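Local coordinates for protein ribonuclease S-F11 (Nicotiana alata, PDB 1IOO) that cleaves RNA as a secreted RNase T2-type endonuclease of the style, associated with gametophytic self-incompatibility, the rejection of self pollen, at residues A[86-91]-A[103-108]; A[148-153]-A[180-185]; A[26-31]-A[114-119]; A[1-6]-A[37-42]. One frame throughout, in Å; residues are numbered along the deposited sequence.

Interaction 1 of 4, residues A[86-91]-A[103-108]; sequences YQYIKH and TYFGLA
Tyr88, Tyr104 and Phe105 form an aromatic cluster in which one ring atom, Tyr88 CD1, meets both rings of the other helix, 3.8 Å from Tyr104 CD1 and equally far from Phe105 CE1. Neither pair is a regular stack. The Tyr88 and Tyr104 planes stand at 54° with centroids 5.8 Å apart, and Tyr104 CD1 arrives at the edge of the Tyr88 ring, near its plane; the two side chains run past each other in opposite directions. Against Phe105 the Tyr88 ring is also oblique, and Phe105 CE1 also packs on Tyr88 CB. The rings span a wide interval, since the axes of the 86-91 and 103-108 segments approach no closer than 11.7 Å and are inclined at 106°. These segments belong to helices 82-92 and 101-113 of the RNase T2 fold, the former carrying His91, the proton acceptor. Tyr104 has CG anti to its N (chi1 169°), which sends the phenol between the helices until OH lies 3.9 Å from His91 CB. That hydroxyl is hydrogen-bonded to the backbone O of Leu34 in strand 30-37. A leucine in place of Tyr104 would probably leave Leu34 O without this hydroxyl partner and open a gap beside Tyr88 and the CB of His91. The imidazole itself turns away from Tyr104 and stacks with Trp35, while Phe105 meets Phe55 edge-to-face.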
# COMPACT_ATOMS: atom_id res chain seq x y z
N TYR A 86 1.40 -9.97 -10.78
CA TYR A 86 0.51 -10.64 -9.84
C TYR A 86 -0.57 -9.69 -9.33
O TYR A 86 -1.76 -10.04 -9.30
CB TYR A 86 1.30 -11.18 -8.65
CG TYR A 86 0.47 -11.96 -7.67
CD1 TYR A 86 -0.23 -13.10 -8.07
CD2 TYR A 86 0.39 -11.57 -6.33
CE1 TYR A 86 -0.99 -13.83 -7.16
CE2 TYR A 86 -0.36 -12.30 -5.41
CZ TYR A 86 -1.04 -13.43 -5.83
OH TYR A 86 -1.76 -14.18 -4.92
N GLN A 87 -0.16 -8.49 -8.95
CA GLN A 87 -1.10 -7.50 -8.42
C GLN A 87 -2.11 -7.08 -9.48
O GLN A 87 -3.28 -6.85 -9.17
CB GLN A 87 -0.34 -6.28 -7.89
CG GLN A 87 0.47 -6.57 -6.62
CD GLN A 87 -0.41 -6.93 -5.43
OE1 GLN A 87 -0.04 -7.77 -4.61
NE2 GLN A 87 -1.56 -6.29 -5.31
N TYR A 88 -1.67 -6.98 -10.73
CA TYR A 88 -2.56 -6.59 -11.81
C TYR A 88 -3.62 -7.66 -12.07
O TYR A 88 -4.80 -7.35 -12.23
CB TYR A 88 -1.78 -6.33 -13.10
CG TYR A 88 -2.67 -5.84 -14.22
CD1 TYR A 88 -3.40 -4.66 -14.08
CD2 TYR A 88 -2.78 -6.55 -15.42
CE1 TYR A 88 -4.23 -4.20 -15.09
CE2 TYR A 88 -3.61 -6.09 -16.44
CZ TYR A 88 -4.33 -4.91 -16.27
OH TYR A 88 -5.14 -4.44 -17.27
N ILE A 89 -3.20 -8.92 -12.12
CA ILE A 89 -4.13 -10.01 -12.38
C ILE A 89 -5.08 -10.24 -11.21
O ILE A 89 -6.27 -10.48 -11.42
CB ILE A 89 -3.36 -11.30 -12.71
CG1 ILE A 89 -2.65 -11.13 -14.05
CG2 ILE A 89 -4.31 -12.50 -12.76
CD1 ILE A 89 -1.75 -12.26 -14.43
N LYS A 90 -4.57 -10.14 -9.99
CA LYS A 90 -5.40 -10.40 -8.82
C LYS A 90 -6.31 -9.21 -8.47
O LYS A 90 -7.46 -9.41 -8.07
CB LYS A 90 -4.52 -10.74 -7.62
CG LYS A 90 -5.30 -11.11 -6.36
CD LYS A 90 -4.37 -11.52 -5.23
CE LYS A 90 -5.16 -11.98 -4.01
NZ LYS A 90 -4.26 -12.45 -2.93
N HIS A 91 -5.81 -7.99 -8.61
CA HIS A 91 -6.59 -6.82 -8.21
C HIS A 91 -6.95 -5.92 -9.38
O HIS A 91 -8.08 -5.43 -9.46
CB HIS A 91 -5.83 -6.05 -7.13
CG HIS A 91 -5.72 -6.81 -5.84
ND1 HIS A 91 -6.82 -7.07 -5.05
CD2 HIS A 91 -4.66 -7.40 -5.24
CE1 HIS A 91 -6.44 -7.79 -4.01
NE2 HIS A 91 -5.14 -8.01 -4.10
N THR A 103 -3.46 2.88 -17.11
CA THR A 103 -4.10 3.85 -16.22
C THR A 103 -4.26 3.31 -14.81
O THR A 103 -4.36 4.08 -13.86
CB THR A 103 -5.43 4.34 -16.79
OG1 THR A 103 -6.31 3.25 -16.99
CG2 THR A 103 -5.19 5.05 -18.12
N TYR A 104 -4.28 1.98 -14.66
CA TYR A 104 -4.34 1.39 -13.33
C TYR A 104 -3.04 1.66 -12.58
O TYR A 104 -3.04 2.16 -11.45
CB TYR A 104 -4.60 -0.11 -13.43
CG TYR A 104 -4.43 -0.86 -12.13
CD1 TYR A 104 -3.28 -1.61 -11.88
CD2 TYR A 104 -5.42 -0.84 -11.15
CE1 TYR A 104 -3.12 -2.33 -10.70
CE2 TYR A 104 -5.28 -1.56 -9.95
CZ TYR A 104 -4.12 -2.30 -9.74
OH TYR A 104 -3.94 -3.01 -8.57
N PHE A 105 -1.91 1.35 -13.21
CA PHE A 105 -0.63 1.62 -12.58
C PHE A 105 -0.37 3.13 -12.49
O PHE A 105 0.20 3.61 -11.52
CB PHE A 105 0.51 0.90 -13.31
CG PHE A 105 0.60 -0.56 -12.98
CD1 PHE A 105 -0.11 -1.51 -13.72
CD2 PHE A 105 1.34 -0.98 -11.89
CE1 PHE A 105 -0.09 -2.85 -13.36
CE2 PHE A 105 1.38 -2.32 -11.52
CZ PHE A 105 0.66 -3.26 -12.26
N GLY A 106 -0.83 3.87 -13.50
CA GLY A 106 -0.66 5.31 -13.48
C GLY A 106 -1.42 5.92 -12.31
O GLY A 106 -0.95 6.86 -11.67
N LEU A 107 -2.61 5.38 -12.04
CA LEU A 107 -3.42 5.86 -10.92
C LEU A 107 -2.71 5.58 -9.60
O LEU A 107 -2.66 6.44 -8.73
CB LEU A 107 -4.79 5.19 -10.91
CG LEU A 107 -5.68 5.58 -9.71
CD1 LEU A 107 -5.91 7.09 -9.72
CD2 LEU A 107 -7.00 4.83 -9.76
N ALA A 108 -2.18 4.37 -9.46
CA ALA A 108 -1.46 4.01 -8.25
C ALA A 108 -0.33 5.01 -7.98
O ALA A 108 -0.16 5.47 -6.85
CB ALA A 108 -0.89 2.60 -8.38

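Interaction 2 of 4, residues A[148-153]-A[180-185]; sequences NPDIKC and CPQSDT
Cys180 starts the contact with a backbone bond, its N donating to Asn148 O at 2.9 Å, while its CB packs against Asp150 CB; its sulfur is in a disulfide with Cys169. Pro181 turns its ring from strand 150-154, but its carbonyl O lies 3.4 Å from Asp150 CG and accepts a hydrogen bond from a water that also bonds weakly to Asp150 OD2. Gln182 folds back at chi2, bringing its amide to the residue just before the strand, where NE2 donates to Pro149 O at 3.0 Å and also to Cys180 O; both acceptors lie in the amide plane, fixing the rotation of the amide, although NE2 stands above each carbonyl plane. The 180-185 loop runs beside the strand in roughly the same direction, end-to-end vectors 25° apart, and covers one margin of the RNase T2 sheet in which 150-154 pairs with 162-170. At Ser183 the backbone N meets Asp150 OD1 at 3.0 Å with an almost straight N-H...O angle (177°), coming from above the carboxylate plane. A water donating to both Asp150 OD1 and Gln182 OE1 accepts from Ile151 N, linking carboxylate, amide and strand. Thr185 has OG1 between its own N and carbonyl carbon (chi1 61°), facing the strand, where it accepts from Cys153 N at 2.9 Å. Cys153 is disulfide-bonded to Cys186, the residue directly after Thr185.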
# COMPACT_ATOMS: atom_id res chain seq x y z
N ASN A 148 -11.57 7.78 7.21
CA ASN A 148 -10.81 6.83 8.02
C ASN A 148 -9.85 5.99 7.20
O ASN A 148 -10.23 5.35 6.22
CB ASN A 148 -11.74 5.88 8.77
CG ASN A 148 -12.49 6.56 9.89
OD1 ASN A 148 -12.14 7.66 10.29
ND2 ASN A 148 -13.52 5.89 10.41
N PRO A 149 -8.56 5.99 7.59
CA PRO A 149 -7.55 5.20 6.90
C PRO A 149 -7.52 3.85 7.60
O PRO A 149 -8.19 3.68 8.62
CB PRO A 149 -6.28 5.98 7.17
CG PRO A 149 -6.49 6.43 8.61
CD PRO A 149 -7.95 6.89 8.59
N ASP A 150 -6.79 2.89 7.06
CA ASP A 150 -6.66 1.61 7.73
C ASP A 150 -5.22 1.38 8.14
O ASP A 150 -4.35 1.21 7.30
CB ASP A 150 -7.16 0.44 6.88
CG ASP A 150 -7.24 -0.87 7.68
OD1 ASP A 150 -7.56 -0.82 8.88
OD2 ASP A 150 -7.00 -1.96 7.10
N ILE A 151 -4.97 1.45 9.45
CA ILE A 151 -3.64 1.21 9.98
C ILE A 151 -3.44 -0.29 10.21
O ILE A 151 -4.13 -0.88 11.03
CB ILE A 151 -3.44 1.97 11.30
CG1 ILE A 151 -3.83 3.44 11.13
CG2 ILE A 151 -2.00 1.83 11.77
CD1 ILE A 151 -3.15 4.14 9.96
N LYS A 152 -2.53 -0.89 9.46
CA LYS A 152 -2.30 -2.32 9.54
C LYS A 152 -1.03 -2.66 10.29
O LYS A 152 0.03 -2.10 10.01
CB LYS A 152 -2.26 -2.90 8.12
CG LYS A 152 -3.49 -2.55 7.29
CD LYS A 152 -3.39 -3.08 5.88
CE LYS A 152 -4.60 -2.67 5.05
NZ LYS A 152 -4.52 -3.27 3.69
N CYS A 153 -1.13 -3.58 11.24
CA CYS A 153 0.02 -3.96 12.03
C CYS A 153 0.42 -5.39 11.78
O CYS A 153 -0.37 -6.22 11.31
CB CYS A 153 -0.25 -3.81 13.52
SG CYS A 153 -0.40 -2.10 14.10
N CYS A 180 -12.13 3.61 4.82
CA CYS A 180 -11.61 2.26 4.70
C CYS A 180 -12.15 1.36 5.80
O CYS A 180 -12.32 1.79 6.94
CB CYS A 180 -10.10 2.23 4.91
SG CYS A 180 -9.00 2.81 3.60
N PRO A 181 -12.44 0.09 5.47
CA PRO A 181 -12.93 -0.76 6.55
C PRO A 181 -11.76 -0.94 7.52
O PRO A 181 -10.60 -0.94 7.10
CB PRO A 181 -13.28 -2.06 5.82
CG PRO A 181 -13.72 -1.58 4.47
CD PRO A 181 -12.68 -0.52 4.15
N GLN A 182 -12.06 -1.07 8.81
CA GLN A 182 -11.01 -1.23 9.82
C GLN A 182 -10.64 -2.70 9.99
O GLN A 182 -11.47 -3.52 10.37
CB GLN A 182 -11.48 -0.62 11.14
CG GLN A 182 -11.87 0.84 11.00
CD GLN A 182 -10.69 1.72 10.62
OE1 GLN A 182 -9.84 2.02 11.46
NE2 GLN A 182 -10.63 2.13 9.36
N SER A 183 -9.38 -3.02 9.72
CA SER A 183 -8.88 -4.39 9.80
C SER A 183 -8.69 -4.84 11.25
O SER A 183 -8.64 -6.04 11.53
CB SER A 183 -7.56 -4.52 9.05
OG SER A 183 -6.54 -3.76 9.67
N ASP A 184 -8.58 -3.89 12.17
CA ASP A 184 -8.40 -4.19 13.58
C ASP A 184 -7.30 -5.24 13.79
O ASP A 184 -7.47 -6.19 14.56
CB ASP A 184 -9.73 -4.69 14.17
CG ASP A 184 -9.73 -4.72 15.68
OD1 ASP A 184 -9.31 -3.72 16.30
OD2 ASP A 184 -10.16 -5.75 16.25
N THR A 185 -6.17 -5.05 13.12
CA THR A 185 -5.03 -5.97 13.21
C THR A 185 -4.01 -5.50 14.24
O THR A 185 -3.07 -6.23 14.57
CB THR A 185 -4.29 -6.08 11.87
OG1 THR A 185 -3.79 -4.79 11.49
CG2 THR A 185 -5.23 -6.59 10.78
O HOH W 1 -7.40 0.88 11.09
O HOH W 2 -9.29 -2.14 4.94
O HOH W 3 -5.65 -2.27 13.40

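Interaction 3 of 4, residues A[26-31]-A[114-119]; sequences PNNFTI and KFDLLR. With NAG (2-acetamido-2-deoxy-beta-D-glucopyranose), chain C; NAG (2-acetamido-2-deoxy-beta-D-glucopyranose), chain B; MAN (alpha-D-mannopyranose), chain D.
The loop leading into strand 30-37 passes the first turn of helix 117-123, with the nearest backbone approach at Asn28 and Leu118, CA atoms 6.7 Å apart. Phe29 directs CE1 at this turn, 3.9 Å from Leu117 CB and 3.7 Å from Leu118 N. Leu117 CB makes an off-centre CH-pi contact with the ring, 4.3 Å from its centroid and 29° off the normal, while Leu118 CA sits at the ring edge, in plane. The outer flank is packed by Leu118, whose CD2 comes to 3.4 Å from Asn27 O. The polar link runs through one water, which donates to Asn28 OD1 and to Asp116 OD1, each at 2.7 Å, and accepts from Leu118 N. Asp116 holds its carboxylate anti to the backbone N (chi1 -171°), and OD1 also receives Arg119 N at 3.2 Å from above the carboxylate plane, a capping bond. A valine at Asp116 would probably leave Arg119 N without its capping acceptor and deprive the shared water of one of its two acceptors. Asn28 OD1 takes a bent intraloop bond from Phe29 N, and ND2 is covalently joined to C1 of the first NAG. That sugar lies along the turn, its C3 3.5 Å from Asp116 OD2, while the acetamide methyl of the second NAG touches Lys114 and Phe115. The arrangement is that of an N-glycosylation site, here the Asn-Phe-Thr sequon of residues 28-30, set beside an N-capped helix.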
# COMPACT_ATOMS: atom_id res chain seq x y z
N PRO A 26 13.72 1.00 1.05
CA PRO A 26 13.77 2.46 0.95
C PRO A 26 13.31 3.07 2.27
O PRO A 26 12.52 2.45 2.99
CB PRO A 26 12.78 2.76 -0.17
CG PRO A 26 12.84 1.54 -1.02
CD PRO A 26 12.86 0.43 -0.00
N ASN A 27 13.80 4.26 2.59
CA ASN A 27 13.40 4.94 3.82
C ASN A 27 12.15 5.79 3.59
O ASN A 27 12.05 6.92 4.06
CB ASN A 27 14.52 5.83 4.36
CG ASN A 27 14.12 6.56 5.64
OD1 ASN A 27 13.71 5.94 6.62
ND2 ASN A 27 14.24 7.88 5.63
N ASN A 28 11.20 5.22 2.86
CA ASN A 28 9.96 5.90 2.56
C ASN A 28 8.90 4.88 2.21
O ASN A 28 9.22 3.75 1.83
CB ASN A 28 10.18 6.83 1.37
CG ASN A 28 9.20 7.99 1.34
OD1 ASN A 28 8.33 8.13 2.20
ND2 ASN A 28 9.36 8.84 0.32
N PHE A 29 7.63 5.25 2.35
CA PHE A 29 6.56 4.33 2.02
C PHE A 29 6.57 4.01 0.54
O PHE A 29 6.90 4.86 -0.28
CB PHE A 29 5.19 4.90 2.41
CG PHE A 29 4.96 4.98 3.89
CD1 PHE A 29 5.42 6.07 4.61
CD2 PHE A 29 4.32 3.94 4.56
CE1 PHE A 29 5.24 6.14 5.99
CE2 PHE A 29 4.14 3.99 5.94
CZ PHE A 29 4.60 5.09 6.66
N THR A 30 6.24 2.77 0.22
CA THR A 30 6.15 2.34 -1.16
C THR A 30 4.80 1.69 -1.40
O THR A 30 4.11 1.34 -0.45
CB THR A 30 7.25 1.33 -1.53
OG1 THR A 30 7.16 0.19 -0.68
CG2 THR A 30 8.63 1.97 -1.39
N ILE A 31 4.42 1.55 -2.66
CA ILE A 31 3.13 0.95 -2.98
C ILE A 31 3.17 -0.57 -2.86
O ILE A 31 4.09 -1.22 -3.38
CB ILE A 31 2.70 1.27 -4.41
CG1 ILE A 31 2.58 2.78 -4.59
CG2 ILE A 31 1.39 0.56 -4.74
CD1 ILE A 31 2.49 3.21 -6.05
N LYS A 114 0.26 11.75 -3.97
CA LYS A 114 -0.59 12.66 -3.22
C LYS A 114 -0.20 12.73 -1.76
O LYS A 114 -0.59 13.66 -1.05
CB LYS A 114 -2.06 12.21 -3.29
CG LYS A 114 -2.82 12.63 -4.53
CD LYS A 114 -4.23 12.03 -4.52
CE LYS A 114 -5.01 12.38 -3.24
NZ LYS A 114 -5.32 13.84 -3.11
N PHE A 115 0.57 11.75 -1.30
CA PHE A 115 0.91 11.70 0.11
C PHE A 115 2.40 11.65 0.39
O PHE A 115 3.21 11.23 -0.44
CB PHE A 115 0.28 10.47 0.78
CG PHE A 115 -1.19 10.32 0.54
CD1 PHE A 115 -1.67 9.44 -0.41
CD2 PHE A 115 -2.09 11.09 1.26
CE1 PHE A 115 -3.05 9.32 -0.65
CE2 PHE A 115 -3.46 10.99 1.04
CZ PHE A 115 -3.95 10.11 0.08
N ASP A 116 2.71 12.12 1.58
CA ASP A 116 4.02 12.02 2.18
C ASP A 116 3.79 11.68 3.64
O ASP A 116 3.93 12.52 4.52
CB ASP A 116 4.81 13.33 2.07
CG ASP A 116 6.26 13.16 2.49
OD1 ASP A 116 6.59 12.13 3.13
OD2 ASP A 116 7.08 14.07 2.21
N LEU A 117 3.32 10.45 3.85
CA LEU A 117 2.94 9.98 5.17
C LEU A 117 4.08 10.05 6.16
O LEU A 117 3.86 10.29 7.35
CB LEU A 117 2.37 8.56 5.09
CG LEU A 117 1.16 8.38 4.16
CD1 LEU A 117 0.60 6.98 4.36
CD2 LEU A 117 0.08 9.42 4.45
N LEU A 118 5.30 9.82 5.70
CA LEU A 118 6.44 9.90 6.60
C LEU A 118 6.55 11.31 7.19
O LEU A 118 6.78 11.47 8.39
CB LEU A 118 7.73 9.53 5.86
CG LEU A 118 8.96 9.44 6.76
CD1 LEU A 118 8.74 8.40 7.85
CD2 LEU A 118 10.17 9.07 5.92
N ARG A 119 6.37 12.32 6.34
CA ARG A 119 6.43 13.70 6.78
C ARG A 119 5.21 14.05 7.65
O ARG A 119 5.33 14.74 8.66
CB ARG A 119 6.51 14.63 5.56
CG ARG A 119 6.48 16.12 5.87
CD ARG A 119 7.62 16.56 6.77
NE ARG A 119 7.63 18.02 6.93
CZ ARG A 119 8.28 18.67 7.89
NH1 ARG A 119 8.99 18.00 8.78
NH2 ARG A 119 8.21 20.00 7.95
C1 NAG C . 8.53 10.01 0.18
C2 NAG C . 9.43 11.20 -0.23
C3 NAG C . 8.59 12.43 -0.55
C4 NAG C . 7.56 12.07 -1.62
C5 NAG C . 6.70 10.92 -1.10
C6 NAG C . 5.66 10.48 -2.12
C7 NAG C . 11.59 11.92 0.54
C8 NAG C . 12.39 12.55 1.67
N2 NAG C . 10.37 11.50 0.83
O3 NAG C . 9.43 13.47 -1.02
O4 NAG C . 6.74 13.22 -1.90
O5 NAG C . 7.53 9.77 -0.83
O6 NAG C . 6.28 9.91 -3.26
O7 NAG C . 12.09 11.83 -0.59
C1 NAG B . 6.58 13.54 -3.24
C2 NAG B . 5.76 14.83 -3.33
C3 NAG B . 5.66 15.30 -4.79
C4 NAG B . 7.06 15.40 -5.43
C5 NAG B . 7.82 14.08 -5.22
C6 NAG B . 9.25 14.14 -5.72
C7 NAG B . 4.09 15.19 -1.64
C8 NAG B . 2.74 14.81 -1.05
N2 NAG B . 4.44 14.61 -2.78
O3 NAG B . 5.02 16.57 -4.81
O4 NAG B . 6.94 15.66 -6.85
O5 NAG B . 7.88 13.76 -3.82
O6 NAG B . 10.01 15.08 -4.98
O7 NAG B . 4.80 16.00 -1.05
C1 MAN D . 1.89 18.59 -6.21
C2 MAN D . 1.49 17.97 -4.87
C3 MAN D . 1.39 16.45 -5.02
C4 MAN D . 0.42 16.09 -6.14
C5 MAN D . 0.87 16.77 -7.44
C6 MAN D . -0.09 16.54 -8.59
O2 MAN D . 0.25 18.50 -4.44
O3 MAN D . 0.95 15.87 -3.80
O4 MAN D . 0.40 14.68 -6.32
O5 MAN D . 0.97 18.20 -7.23
O6 MAN D . -1.18 17.46 -8.54
O HOH W 4 6.10 9.45 2.89

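Interaction 4 of 4, residues A[1-6]-A[37-42]; sequences DFEYLQ and DNVKTR
Segments 1-6 and 37-42 meet in an antiparallel hydrogen-bonded pair of Tyr4 and Asp37, where Asp37 N donates to Tyr4 O at 2.7 Å. Glu3 and Tyr4 together face Asp37 as a classic beta bulge: Asp37 O accepts from Glu3 N at 2.9 Å and Tyr4 N at 3.1 Å, the two donors reaching it from opposite faces of the carbonyl plane. The bulge lies where strand 4-10 begins and strand 30-37 ends. Glu3 sends its extended side chain across Asn38 at about a right angle, and OE1 receives Val39 N at 2.5 Å with an N-H...O angle of 174°. Asn38 OD1 accepts a weak bond from Glu3 N and a water that also donates to Asp1 O. With CG set between its N and carbonyl carbon (chi1 64°), Tyr4 lies alongside Asp37, the ring inclined only 25° to the carboxylate; Asp37 C sits over one ring face and CZ is 3.6 Å from Asp37 CB. Arg42 brings its guanidinium nearly perpendicular to this ring, Tyr4 OH over one of its faces. Its NH1 forms a salt bridge with Asp37 OD1 at 2.8 Å and donates to Asn38 O. Asp37 OD1 further accepts Asn38 N and Leu43 N, so two backbone N-H groups and the guanidinium grip one oxygen, which would probably favour a charged carboxylate and help keep the 37-42 loop folded back on itself.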
# COMPACT_ATOMS: atom_id res chain seq x y z
N ASP A 1 -20.03 -3.14 -10.25
CA ASP A 1 -19.05 -2.08 -9.86
C ASP A 1 -18.70 -2.20 -8.38
O ASP A 1 -19.58 -2.33 -7.53
CB ASP A 1 -19.64 -0.70 -10.14
CG ASP A 1 -18.72 0.42 -9.73
OD1 ASP A 1 -17.52 0.34 -10.06
OD2 ASP A 1 -19.18 1.38 -9.08
N PHE A 2 -17.40 -2.17 -8.09
CA PHE A 2 -16.93 -2.28 -6.71
C PHE A 2 -17.28 -1.02 -5.92
O PHE A 2 -17.67 -0.00 -6.50
CB PHE A 2 -15.43 -2.57 -6.69
CG PHE A 2 -14.60 -1.53 -7.37
CD1 PHE A 2 -13.91 -0.58 -6.62
CD2 PHE A 2 -14.49 -1.50 -8.76
CE1 PHE A 2 -13.13 0.38 -7.23
CE2 PHE A 2 -13.71 -0.53 -9.38
CZ PHE A 2 -13.03 0.42 -8.62
N GLU A 3 -17.11 -1.08 -4.61
CA GLU A 3 -17.48 0.03 -3.73
C GLU A 3 -16.36 1.05 -3.55
O GLU A 3 -16.63 2.25 -3.47
CB GLU A 3 -17.93 -0.52 -2.38
CG GLU A 3 -19.08 -1.51 -2.49
CD GLU A 3 -19.59 -1.97 -1.14
OE1 GLU A 3 -18.77 -2.40 -0.31
OE2 GLU A 3 -20.82 -1.92 -0.91
N TYR A 4 -15.11 0.61 -3.46
CA TYR A 4 -14.02 1.55 -3.24
C TYR A 4 -12.67 1.01 -3.68
O TYR A 4 -12.52 -0.17 -3.98
CB TYR A 4 -13.94 1.91 -1.74
CG TYR A 4 -13.59 0.73 -0.85
CD1 TYR A 4 -12.26 0.45 -0.52
CD2 TYR A 4 -14.57 -0.13 -0.37
CE1 TYR A 4 -11.93 -0.65 0.26
CE2 TYR A 4 -14.25 -1.24 0.41
CZ TYR A 4 -12.93 -1.50 0.72
OH TYR A 4 -12.62 -2.61 1.47
N LEU A 5 -11.70 1.91 -3.74
CA LEU A 5 -10.33 1.56 -4.07
C LEU A 5 -9.46 1.77 -2.84
O LEU A 5 -9.55 2.81 -2.19
CB LEU A 5 -9.77 2.47 -5.16
CG LEU A 5 -10.14 2.28 -6.63
CD1 LEU A 5 -9.55 3.44 -7.42
CD2 LEU A 5 -9.59 0.95 -7.14
N GLN A 6 -8.65 0.78 -2.49
CA GLN A 6 -7.78 0.93 -1.35
C GLN A 6 -6.32 0.98 -1.78
O GLN A 6 -5.79 0.01 -2.32
CB GLN A 6 -7.96 -0.21 -0.34
CG GLN A 6 -7.04 -0.03 0.87
CD GLN A 6 -7.13 -1.14 1.89
OE1 GLN A 6 -6.46 -1.08 2.93
NE2 GLN A 6 -7.93 -2.15 1.61
N ASP A 37 -12.39 -2.91 -4.10
CA ASP A 37 -12.97 -3.83 -3.14
C ASP A 37 -14.39 -3.47 -2.75
O ASP A 37 -14.95 -2.47 -3.19
CB ASP A 37 -12.11 -3.86 -1.87
CG ASP A 37 -11.90 -5.27 -1.33
OD1 ASP A 37 -12.80 -6.11 -1.48
OD2 ASP A 37 -10.82 -5.52 -0.74
N ASN A 38 -14.95 -4.35 -1.93
CA ASN A 38 -16.27 -4.19 -1.35
C ASN A 38 -16.16 -4.38 0.15
O ASN A 38 -15.26 -5.09 0.62
CB ASN A 38 -17.23 -5.24 -1.92
CG ASN A 38 -17.47 -5.07 -3.41
OD1 ASN A 38 -17.80 -3.98 -3.88
ND2 ASN A 38 -17.31 -6.15 -4.16
N VAL A 39 -17.04 -3.75 0.91
CA VAL A 39 -16.99 -3.86 2.36
C VAL A 39 -17.34 -5.28 2.81
O VAL A 39 -16.67 -5.85 3.68
CB VAL A 39 -17.97 -2.87 3.03
CG1 VAL A 39 -17.82 -2.93 4.54
CG2 VAL A 39 -17.69 -1.46 2.52
N LYS A 40 -18.38 -5.85 2.21
CA LYS A 40 -18.84 -7.19 2.55
C LYS A 40 -17.72 -8.23 2.41
O LYS A 40 -16.99 -8.49 3.37
CB LYS A 40 -20.02 -7.59 1.65
CG LYS A 40 -19.78 -7.35 0.16
CD LYS A 40 -20.95 -7.85 -0.67
CE LYS A 40 -20.82 -7.42 -2.12
NZ LYS A 40 -20.93 -5.94 -2.26
N THR A 41 -17.61 -8.83 1.23
CA THR A 41 -16.60 -9.85 0.98
C THR A 41 -15.46 -9.30 0.13
O THR A 41 -15.66 -8.38 -0.66
CB THR A 41 -17.23 -11.07 0.27
OG1 THR A 41 -16.23 -12.07 0.05
CG2 THR A 41 -17.85 -10.66 -1.05
N ARG A 42 -14.28 -9.87 0.30
CA ARG A 42 -13.11 -9.42 -0.44
C ARG A 42 -13.24 -9.72 -1.93
O ARG A 42 -13.61 -10.82 -2.33
CB ARG A 42 -11.85 -10.08 0.12
CG ARG A 42 -11.42 -9.50 1.46
CD ARG A 42 -10.90 -8.07 1.30
NE ARG A 42 -11.53 -7.12 2.22
CZ ARG A 42 -12.76 -6.64 2.07
NH1 ARG A 42 -13.50 -7.00 1.04
NH2 ARG A 42 -13.25 -5.78 2.96
O HOH W 5 -20.20 -4.08 -4.86

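Overall arrangement
Interactions 2, 3 and 4 all reach the same antiparallel sheet, whereas interaction 1 joins two helices, 82-92 and 101-113, whose side chains touch strand 30-37. Interactions 2 and 4 meet directly: Lys152 NZ is 3.0 Å from Gln6 OE1 in a hydrogen bond, and Pro181 CG lies 3.4 Å from Tyr4 OH. Interaction 1 touches interaction 4 through Leu107 CD2 and Leu5 CD1 (3.7 Å) and interaction 3 through Ala108 O and Ile31 CD1 (3.6 Å). Interactions 3 and 4, centres 24 Å apart, lie on opposite sides of the chain's centre. The active site draws on interaction 1 for His91; the side chains of Asp37 and Lys152 come within about 6 Å and 9 Å of it, and Phe29 within about 9 Å of the proton donor His32.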